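Local coordinates for putative uncharacterized protein ST0493 (Sulfolobus tokodaii, PDB 2RBG), which is of unknown function, belonging to a protein family of unknown function and folding as a parallel beta sheet covered by helices, at residues Phe25-Arg29 with Leu57-Ile63; Thr36-Thr42 with Gly64-Trp70. One frame throughout, in Å; residues are numbered along the deposited sequence.

Contact 1 (Phe25-Arg29 with Leu57-Ile63)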
ATOM      1  N   PHE A  25       3.905  -2.728  14.127  1.00  8.27           N
ATOM      2  CA  PHE A  25       5.259  -2.678  14.659  1.00 10.11           C
ATOM      3  C   PHE A  25       6.347  -2.711  13.590  1.00  8.55           C
ATOM      4  O   PHE A  25       7.425  -2.152  13.787  1.00  9.67           O
ATOM      5  CB  PHE A  25       5.440  -3.775  15.711  1.00  9.31           C
ATOM      6  CG  PHE A  25       4.704  -3.483  16.995  1.00 11.97           C
ATOM      7  CD1 PHE A  25       5.099  -2.419  17.808  1.00 13.37           C
ATOM      8  CD2 PHE A  25       3.580  -4.216  17.355  1.00 12.47           C
ATOM      9  CE1 PHE A  25       4.380  -2.090  18.958  1.00 12.22           C
ATOM     10  CE2 PHE A  25       2.852  -3.896  18.503  1.00 15.03           C
ATOM     11  CZ  PHE A  25       3.255  -2.828  19.305  1.00 13.24           C
ATOM     12  N   LEU A  26       6.071  -3.347  12.455  1.00  8.53           N
ATOM     13  CA  LEU A  26       7.040  -3.369  11.366  1.00 10.27           C
ATOM     14  C   LEU A  26       7.228  -1.921  10.908  1.00  7.43           C
ATOM     15  O   LEU A  26       8.348  -1.453  10.707  1.00  8.43           O
ATOM     16  CB  LEU A  26       6.520  -4.196  10.184  1.00 12.37           C
ATOM     17  CG  LEU A  26       7.073  -5.603   9.949  1.00 23.05           C
ATOM     18  CD1 LEU A  26       6.687  -6.494  11.091  1.00 28.50           C
ATOM     19  CD2 LEU A  26       6.523  -6.164   8.650  1.00 23.45           C
ATOM     20  N   ASP A  27       6.116  -1.210  10.756  1.00  8.78           N
ATOM     21  CA  ASP A  27       6.162   0.173  10.307  1.00  6.87           C
ATOM     22  C   ASP A  27       6.744   1.120  11.349  1.00  7.47           C
ATOM     23  O   ASP A  27       7.522   2.013  11.011  1.00  8.28           O
ATOM     24  CB  ASP A  27       4.768   0.641   9.880  1.00 10.81           C
ATOM     25  CG  ASP A  27       4.290  -0.045   8.613  1.00 11.54           C
ATOM     26  OD1 ASP A  27       5.121  -0.235   7.697  1.00  9.76           O
ATOM     27  OD2 ASP A  27       3.092  -0.382   8.523  1.00 10.25           O
ATOM     28  N   VAL A  28       6.381   0.927  12.614  1.00  6.57           N
ATOM     29  CA  VAL A  28       6.917   1.794  13.659  1.00  8.12           C
ATOM     30  C   VAL A  28       8.436   1.633  13.736  1.00 10.25           C
ATOM     31  O   VAL A  28       9.173   2.619  13.801  1.00  9.64           O
ATOM     32  CB  VAL A  28       6.300   1.476  15.037  1.00  8.01           C
ATOM     33  CG1 VAL A  28       7.065   2.215  16.133  1.00  9.50           C
ATOM     34  CG2 VAL A  28       4.828   1.903  15.055  1.00  8.04           C
ATOM     35  N   ARG A  29       8.908   0.392  13.709  1.00 10.05           N
ATOM     36  CA  ARG A  29      10.348   0.156  13.778  1.00 11.15           C
ATOM     37  C   ARG A  29      11.083   0.831  12.621  1.00 11.79           C
ATOM     38  O   ARG A  29      12.122   1.460  12.823  1.00 12.01           O
ATOM     39  CB  ARG A  29      10.646  -1.346  13.777  1.00  9.99           C
ATOM     40  CG  ARG A  29      10.331  -2.051  15.090  1.00 10.18           C
ATOM     41  CD  ARG A  29      10.662  -3.528  14.971  1.00 10.25           C
ATOM     42  NE  ARG A  29      10.483  -4.260  16.220  1.00 14.64           N
ATOM     43  CZ  ARG A  29      11.477  -4.786  16.925  1.00 20.85           C
ATOM     44  NH1 ARG A  29      12.730  -4.661  16.509  1.00 20.73           N
ATOM     45  NH2 ARG A  29      11.217  -5.452  18.041  1.00 23.29           N
ATOM     46  N   LEU A  57       2.850  -7.699  20.986  1.00  8.74           N
ATOM     47  CA  LEU A  57       3.400  -6.866  22.044  1.00  7.77           C
ATOM     48  C   LEU A  57       4.710  -7.439  22.582  1.00  8.61           C
ATOM     49  O   LEU A  57       5.665  -6.696  22.827  1.00  9.52           O
ATOM     50  CB  LEU A  57       2.387  -6.723  23.187  1.00 10.14           C
ATOM     51  CG  LEU A  57       1.038  -6.126  22.777  1.00  9.25           C
ATOM     52  CD1 LEU A  57       0.148  -5.999  23.997  1.00 10.72           C
ATOM     53  CD2 LEU A  57       1.249  -4.762  22.139  1.00 10.29           C
ATOM     54  N   LEU A  58       4.755  -8.756  22.757  1.00  9.14           N
ATOM     55  CA  LEU A  58       5.951  -9.417  23.269  1.00 10.13           C
ATOM     56  C   LEU A  58       7.122  -9.298  22.297  1.00  9.44           C
ATOM     57  O   LEU A  58       8.250  -9.014  22.701  1.00  9.82           O
ATOM     58  CB  LEU A  58       5.657 -10.898  23.543  1.00 13.24           C
ATOM     59  CG  LEU A  58       6.843 -11.770  23.965  1.00 18.30           C
ATOM     60  CD1 LEU A  58       7.424 -11.259  25.270  1.00 21.51           C
ATOM     61  CD2 LEU A  58       6.382 -13.216  24.120  1.00 25.65           C
ATOM     62  N   GLU A  59       6.847  -9.514  21.016  1.00  8.78           N
ATOM     63  CA  GLU A  59       7.881  -9.441  19.988  1.00 11.12           C
ATOM     64  C   GLU A  59       8.474  -8.046  19.842  1.00 11.69           C
ATOM     65  O   GLU A  59       9.602  -7.885  19.369  1.00 12.28           O
ATOM     66  CB  GLU A  59       7.313  -9.879  18.637  1.00 13.15           C
ATOM     67  CG  GLU A  59       7.093 -11.369  18.498  1.00 17.13           C
ATOM     68  CD  GLU A  59       6.503 -11.740  17.153  1.00 18.20           C
ATOM     69  OE1 GLU A  59       6.745 -11.000  16.176  1.00 18.34           O
ATOM     70  OE2 GLU A  59       5.810 -12.775  17.068  1.00 19.18           O
ATOM     71  N   ASN A  60       7.716  -7.039  20.253  1.00  9.78           N
ATOM     72  CA  ASN A  60       8.167  -5.662  20.129  1.00 10.61           C
ATOM     73  C   ASN A  60       8.244  -4.951  21.472  1.00 12.44           C
ATOM     74  O   ASN A  60       7.884  -3.781  21.599  1.00 10.50           O
ATOM     75  CB  ASN A  60       7.229  -4.937  19.168  1.00 11.88           C
ATOM     76  CG  ASN A  60       7.258  -5.548  17.787  1.00 11.93           C
ATOM     77  OD1 ASN A  60       8.194  -5.321  17.023  1.00 13.53           O
ATOM     78  ND2 ASN A  60       6.252  -6.361  17.469  1.00  9.60           N
ATOM     79  N   ILE A  61       8.746  -5.680  22.463  1.00 14.87           N
ATOM     80  CA  ILE A  61       8.894  -5.182  23.822  1.00 14.76           C
ATOM     81  C   ILE A  61       9.723  -3.897  23.914  1.00 15.03           C
ATOM     82  O   ILE A  61       9.500  -3.076  24.803  1.00 13.45           O
ATOM     83  CB  ILE A  61       9.539  -6.272  24.720  1.00 15.88           C
ATOM     84  CG1 ILE A  61       9.507  -5.846  26.189  1.00 20.00           C
ATOM     85  CG2 ILE A  61      10.962  -6.543  24.269  1.00 19.27           C
ATOM     86  CD1 ILE A  61       8.129  -5.893  26.803  1.00 24.49           C
ATOM     87  N   ASP A  62      10.677  -3.720  23.001  1.00 13.67           N
ATOM     88  CA  ASP A  62      11.523  -2.527  23.019  1.00 14.54           C
ATOM     89  C   ASP A  62      10.771  -1.254  22.649  1.00 14.65           C
ATOM     90  O   ASP A  62      11.168  -0.159  23.043  1.00 18.15           O
ATOM     91  CB  ASP A  62      12.715  -2.684  22.069  1.00 17.19           C
ATOM     92  CG  ASP A  62      13.702  -3.738  22.531  1.00 23.32           C
ATOM     93  OD1 ASP A  62      13.580  -4.214  23.680  1.00 22.32           O
ATOM     94  OD2 ASP A  62      14.609  -4.082  21.742  1.00 23.74           O
ATOM     95  N   ILE A  63       9.692  -1.397  21.887  1.00 12.30           N
ATOM     96  CA  ILE A  63       8.908  -0.242  21.464  1.00 12.18           C
ATOM     97  C   ILE A  63       7.985   0.235  22.579  1.00 14.22           C
ATOM     98  O   ILE A  63       7.256  -0.555  23.167  1.00 18.15           O
ATOM     99  CB  ILE A  63       8.040  -0.570  20.223  1.00 13.92           C
ATOM    100  CG1 ILE A  63       8.932  -0.975  19.047  1.00 17.28           C
ATOM    101  CG2 ILE A  63       7.194   0.639  19.847  1.00 14.00           C
ATOM    102  CD1 ILE A  63       9.910   0.103  18.613  1.00 17.06           C
TER

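Contact 2 (Thr36-Thr42 with Gly64-Trp70)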
ATOM      1  N   THR A  36       5.050   5.011  20.043  1.00 11.15           N
ATOM      2  CA  THR A  36       3.860   5.185  19.227  1.00  9.64           C
ATOM      3  C   THR A  36       2.646   5.203  20.137  1.00  8.90           C
ATOM      4  O   THR A  36       2.610   4.510  21.157  1.00 11.37           O
ATOM      5  CB  THR A  36       3.686   4.050  18.179  1.00  9.30           C
ATOM      6  OG1 THR A  36       2.524   4.314  17.380  1.00 11.46           O
ATOM      7  CG2 THR A  36       3.521   2.696  18.862  1.00 10.57           C
ATOM      8  N   THR A  37       1.674   6.035  19.793  1.00  8.09           N
ATOM      9  CA  THR A  37       0.443   6.105  20.564  1.00  8.90           C
ATOM     10  C   THR A  37      -0.592   5.507  19.620  1.00  9.34           C
ATOM     11  O   THR A  37      -0.918   6.083  18.578  1.00 10.35           O
ATOM     12  CB  THR A  37       0.098   7.565  20.962  1.00 16.76           C
ATOM     13  OG1 THR A  37      -1.161   7.586  21.642  1.00 18.76           O
ATOM     14  CG2 THR A  37       0.049   8.474  19.747  1.00 17.18           C
ATOM     15  N   ILE A  38      -1.061   4.319  19.981  1.00  8.42           N
ATOM     16  CA  ILE A  38      -2.010   3.560  19.174  1.00  9.46           C
ATOM     17  C   ILE A  38      -3.463   3.801  19.554  1.00 10.38           C
ATOM     18  O   ILE A  38      -3.849   3.644  20.713  1.00 11.66           O
ATOM     19  CB  ILE A  38      -1.703   2.057  19.289  1.00  9.91           C
ATOM     20  CG1 ILE A  38      -0.227   1.815  18.973  1.00 12.94           C
ATOM     21  CG2 ILE A  38      -2.593   1.260  18.347  1.00  9.08           C
ATOM     22  CD1 ILE A  38       0.235   0.398  19.234  1.00 11.43           C
ATOM     23  N   ASN A  39      -4.263   4.167  18.559  1.00  6.80           N
ATOM     24  CA  ASN A  39      -5.681   4.439  18.762  1.00  8.56           C
ATOM     25  C   ASN A  39      -6.500   3.457  17.948  1.00  8.17           C
ATOM     26  O   ASN A  39      -6.459   3.463  16.717  1.00 12.28           O
ATOM     27  CB  ASN A  39      -5.986   5.875  18.348  1.00  6.67           C
ATOM     28  CG  ASN A  39      -5.338   6.881  19.270  1.00 11.85           C
ATOM     29  OD1 ASN A  39      -5.900   7.250  20.303  1.00 10.25           O
ATOM     30  ND2 ASN A  39      -4.135   7.311  18.920  1.00 11.82           N
ATOM     31  N   VAL A  40      -7.249   2.619  18.654  1.00  9.81           N
ATOM     32  CA  VAL A  40      -8.057   1.585  18.035  1.00 10.60           C
ATOM     33  C   VAL A  40      -9.541   1.908  18.123  1.00 11.33           C
ATOM     34  O   VAL A  40     -10.076   2.110  19.210  1.00 13.32           O
ATOM     35  CB  VAL A  40      -7.808   0.231  18.724  1.00 10.53           C
ATOM     36  CG1 VAL A  40      -8.472  -0.889  17.937  1.00  9.46           C
ATOM     37  CG2 VAL A  40      -6.313  -0.007  18.872  1.00 10.11           C
ATOM     38  N   PHE A  41     -10.197   1.951  16.971  1.00 10.47           N
ATOM     39  CA  PHE A  41     -11.623   2.239  16.912  1.00 10.56           C
ATOM     40  C   PHE A  41     -12.314   0.891  16.785  1.00 14.51           C
ATOM     41  O   PHE A  41     -12.367   0.295  15.709  1.00 12.82           O
ATOM     42  CB  PHE A  41     -11.880   3.161  15.725  1.00 11.18           C
ATOM     43  CG  PHE A  41     -11.128   4.457  15.825  1.00 13.39           C
ATOM     44  CD1 PHE A  41     -11.616   5.500  16.611  1.00 11.41           C
ATOM     45  CD2 PHE A  41      -9.883   4.602  15.216  1.00 13.82           C
ATOM     46  CE1 PHE A  41     -10.873   6.664  16.794  1.00 12.58           C
ATOM     47  CE2 PHE A  41      -9.132   5.763  15.394  1.00 16.09           C
ATOM     48  CZ  PHE A  41      -9.629   6.796  16.187  1.00 13.07           C
ATOM     49  N   THR A  42     -12.824   0.412  17.917  1.00 15.02           N
ATOM     50  CA  THR A  42     -13.457  -0.897  17.985  1.00 14.54           C
ATOM     51  C   THR A  42     -14.464  -0.946  19.129  1.00 15.87           C
ATOM     52  O   THR A  42     -14.502  -0.053  19.969  1.00 14.97           O
ATOM     53  CB  THR A  42     -12.373  -1.972  18.235  1.00 16.35           C
ATOM     54  OG1 THR A  42     -12.974  -3.267  18.325  1.00 16.32           O
ATOM     55  CG2 THR A  42     -11.628  -1.672  19.532  1.00 15.89           C
ATOM     56  N   GLY A  64       8.029   1.529  22.872  1.00 14.14           N
ATOM     57  CA  GLY A  64       7.162   2.068  23.900  1.00 16.94           C
ATOM     58  C   GLY A  64       5.851   2.432  23.239  1.00 18.30           C
ATOM     59  O   GLY A  64       5.843   3.009  22.155  1.00 20.02           O
ATOM     60  N   TYR A  65       4.735   2.099  23.869  1.00 18.65           N
ATOM     61  CA  TYR A  65       3.456   2.420  23.261  1.00 18.31           C
ATOM     62  C   TYR A  65       2.376   2.697  24.288  1.00 20.44           C
ATOM     63  O   TYR A  65       2.481   2.309  25.452  1.00 19.03           O
ATOM     64  CB  TYR A  65       3.004   1.262  22.360  1.00 22.93           C
ATOM     65  CG  TYR A  65       2.445   0.085  23.133  1.00 22.93           C
ATOM     66  CD1 TYR A  65       1.126   0.093  23.591  1.00 27.91           C
ATOM     67  CD2 TYR A  65       3.247  -1.006  23.457  1.00 24.79           C
ATOM     68  CE1 TYR A  65       0.622  -0.950  24.359  1.00 26.74           C
ATOM     69  CE2 TYR A  65       2.753  -2.059  24.227  1.00 26.83           C
ATOM     70  CZ  TYR A  65       1.438  -2.021  24.674  1.00 28.42           C
ATOM     71  OH  TYR A  65       0.938  -3.048  25.442  1.00 30.78           O
ATOM     72  N   GLU A  66       1.342   3.390  23.831  1.00 19.35           N
ATOM     73  CA  GLU A  66       0.179   3.698  24.644  1.00 18.13           C
ATOM     74  C   GLU A  66      -0.950   3.146  23.794  1.00 17.07           C
ATOM     75  O   GLU A  66      -0.893   3.218  22.565  1.00 13.89           O
ATOM     76  CB  GLU A  66       0.002   5.204  24.829  1.00 22.10           C
ATOM     77  CG  GLU A  66       1.034   5.858  25.726  1.00 31.96           C
ATOM     78  CD  GLU A  66       0.673   7.293  26.067  1.00 38.40           C
ATOM     79  OE1 GLU A  66       0.501   8.102  25.130  1.00 42.11           O
ATOM     80  OE2 GLU A  66       0.560   7.608  27.270  1.00 43.89           O
ATOM     81  N   LEU A  67      -1.961   2.580  24.440  1.00 15.56           N
ATOM     82  CA  LEU A  67      -3.085   2.005  23.720  1.00 14.40           C
ATOM     83  C   LEU A  67      -4.400   2.625  24.179  1.00 14.70           C
ATOM     84  O   LEU A  67      -4.712   2.637  25.370  1.00 15.80           O
ATOM     85  CB  LEU A  67      -3.111   0.488  23.942  1.00 16.90           C
ATOM     86  CG  LEU A  67      -4.199  -0.334  23.250  1.00 19.24           C
ATOM     87  CD1 LEU A  67      -4.085  -0.177  21.741  1.00 21.66           C
ATOM     88  CD2 LEU A  67      -4.051  -1.796  23.645  1.00 20.68           C
ATOM     89  N   PHE A  68      -5.159   3.147  23.221  1.00 11.13           N
ATOM     90  CA  PHE A  68      -6.447   3.766  23.498  1.00 12.93           C
ATOM     91  C   PHE A  68      -7.503   3.152  22.592  1.00 12.63           C
ATOM     92  O   PHE A  68      -7.318   3.064  21.378  1.00 12.01           O
ATOM     93  CB  PHE A  68      -6.380   5.275  23.241  1.00 12.05           C
ATOM     94  CG  PHE A  68      -5.454   6.006  24.165  1.00 14.59           C
ATOM     95  CD1 PHE A  68      -5.826   6.268  25.479  1.00 14.07           C
ATOM     96  CD2 PHE A  68      -4.200   6.416  23.729  1.00 15.16           C
ATOM     97  CE1 PHE A  68      -4.961   6.930  26.347  1.00 15.37           C
ATOM     98  CE2 PHE A  68      -3.328   7.079  24.589  1.00 17.63           C
ATOM     99  CZ  PHE A  68      -3.707   7.337  25.900  1.00 18.22           C
ATOM    100  N   LEU A  69      -8.606   2.715  23.187  1.00 12.84           N
ATOM    101  CA  LEU A  69      -9.694   2.136  22.412  1.00 13.24           C
ATOM    102  C   LEU A  69     -10.858   3.115  22.400  1.00 14.32           C
ATOM    103  O   LEU A  69     -11.199   3.701  23.431  1.00 13.65           O
ATOM    104  CB  LEU A  69     -10.142   0.800  23.012  1.00 14.24           C
ATOM    105  CG  LEU A  69      -9.262  -0.418  22.708  1.00 18.28           C
ATOM    106  CD1 LEU A  69      -7.853  -0.188  23.230  1.00 18.52           C
ATOM    107  CD2 LEU A  69      -9.874  -1.656  23.346  1.00 19.14           C
ATOM    108  N   TRP A  70     -11.451   3.296  21.226  1.00 12.36           N
ATOM    109  CA  TRP A  70     -12.571   4.208  21.060  1.00 13.82           C
ATOM    110  C   TRP A  70     -13.725   3.565  20.318  1.00 14.23           C
ATOM    111  O   TRP A  70     -13.529   2.921  19.291  1.00 14.03           O
ATOM    112  CB  TRP A  70     -12.152   5.440  20.257  1.00 10.85           C
ATOM    113  CG  TRP A  70     -10.927   6.115  20.750  1.00 10.51           C
ATOM    114  CD1 TRP A  70      -9.673   6.049  20.208  1.00 11.33           C
ATOM    115  CD2 TRP A  70     -10.834   6.974  21.884  1.00  9.50           C
ATOM    116  NE1 TRP A  70      -8.803   6.825  20.941  1.00 10.64           N
ATOM    117  CE2 TRP A  70      -9.491   7.403  21.975  1.00  9.79           C
ATOM    118  CE3 TRP A  70     -11.757   7.426  22.836  1.00 12.09           C
ATOM    119  CZ2 TRP A  70      -9.049   8.265  22.983  1.00 11.85           C
ATOM    120  CZ3 TRP A  70     -11.315   8.285  23.839  1.00 12.80           C
ATOM    121  CH2 TRP A  70      -9.973   8.695  23.902  1.00 14.03           C
TER

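Contact 1 (Phe25-Arg29 with Leu57-Ile63)
Arg29 is extended from CG to NE, which carries NE out to Asn60, where it gives a hydrogen bond of 2.6 Å to Asn60 OD1. The N-H...O angle is 153°; the donor lies in the carbonyl plane, and the oxygen meets the edge of the guanidinium, near its plane. NH2 adds a weak second bond to the same OD1, the guanidinium and amide planes being steeply inclined. Asn60 CG stands anti to its carbonyl carbon (chi1 -62°), turning the amide toward both Phe25 and Arg29. The other end of the amide is held from its own side, since Asn60 ND2 bonds to Ala56 O. Helix 54-59 ends here, and Asn60 begins a type I turn to Ile63, closed by Ile63 N to Asn60 O at 3.0 Å. Fixed at both ends, the amide stacks on Phe25 with the two planes 14° apart. Asn60 CB sits over one ring face in a CH-pi contact, 3.8 Å from the Phe25 ring centroid, and Asn60 ND2 lies 3.2 Å from Phe25 CB. At the ring edge comes Ile63 CG2, 4.0 Å from Phe25 CE1; the same methyl also packs against Val28 CG1. Leu57 CD2 meets Phe25 CZ obliquely at 4.0 Å. One asparagine thus serves helix 17-31 twice, linking a solvent-side polar bond to the apolar packing beneath it.

Contact 2 (Thr36-Thr42 with Gly64-Trp70)
Trp70 and Asn39 both set CG anti to the carbonyl carbon (chi1 near -60° in both), which sends indole and amide the same way from one face of the sheet. Their second torsions then bring the two planes nearly coplanar, 13° apart. Trp70 NE1 meets a lone pair of Asn39 OD1 at 3.0 Å, with an almost straight N-H...O angle of 177° and the oxygen in the indole plane. Phe41 lies beside the indole on that face: its CE1 is 3.7 Å from Trp70 CD1, but the rings are slid apart and barely overlap. Phe68 turns an edge to Thr37 OG1, 3.7 Å from Phe68 CE2. Replacing Trp70 by an alanine removes the indole N-H, is likely to leave Asn39 OD1 without this donor, and would probably open a gap beside the Phe41 ring.

The strands run parallel, in register from Thr36 with Tyr65 to Phe41 with Trp70. Seven backbone hydrogen bonds alternate between them, from Thr36 N to Gly64 O through to Thr42 N to Trp70 O; the shortest is Trp70 N to Val40 O, 2.7 Å. On the face of Ile38 and Val40 the packing is aliphatic: Leu67 CD1 lies 3.6 Å from Val40 CG2 and 4.0 Å from Ile38 CG2.

A helical beta-alpha-beta crossover joins the two strands, in a sheet whose order 3-2-1-4-5 is consistent with a Rossmann-like topology. Strand 64-70 is outermost within this chain, whereas strand 35-41 also bonds to strand 6-11. Helix 17-31 packs on Ile38 and Val40, and helix 46-52 on Leu67 and Leu69. Helix 75-82 covers the side carrying Asn39, Phe41 and Trp70, where Phe78 meets Phe41 edge-to-face and also touches Trp70.

Contacts 1 and 2 join successive elements of the same two chain stretches: helix 17-31 leads into strand 35-41, and helix 54-59 into strand 64-70. Both are partly buried, but contact 2 lies deeper, its centre about 6 Å from the centre of the chain against about 13 Å for that of contact 1; one of its fourteen touching residues is exposed, against two of seven. Its cohesion is mainly repeated backbone bonding, whereas contact 1 has no backbone-to-backbone bond across its segments and relies on side chains at a helix end. Both use an asparagine OD1 as acceptor, from an exposed arginine in one and from an indole in the other. The two meet where Val28 CG2 packs on Thr36 CB.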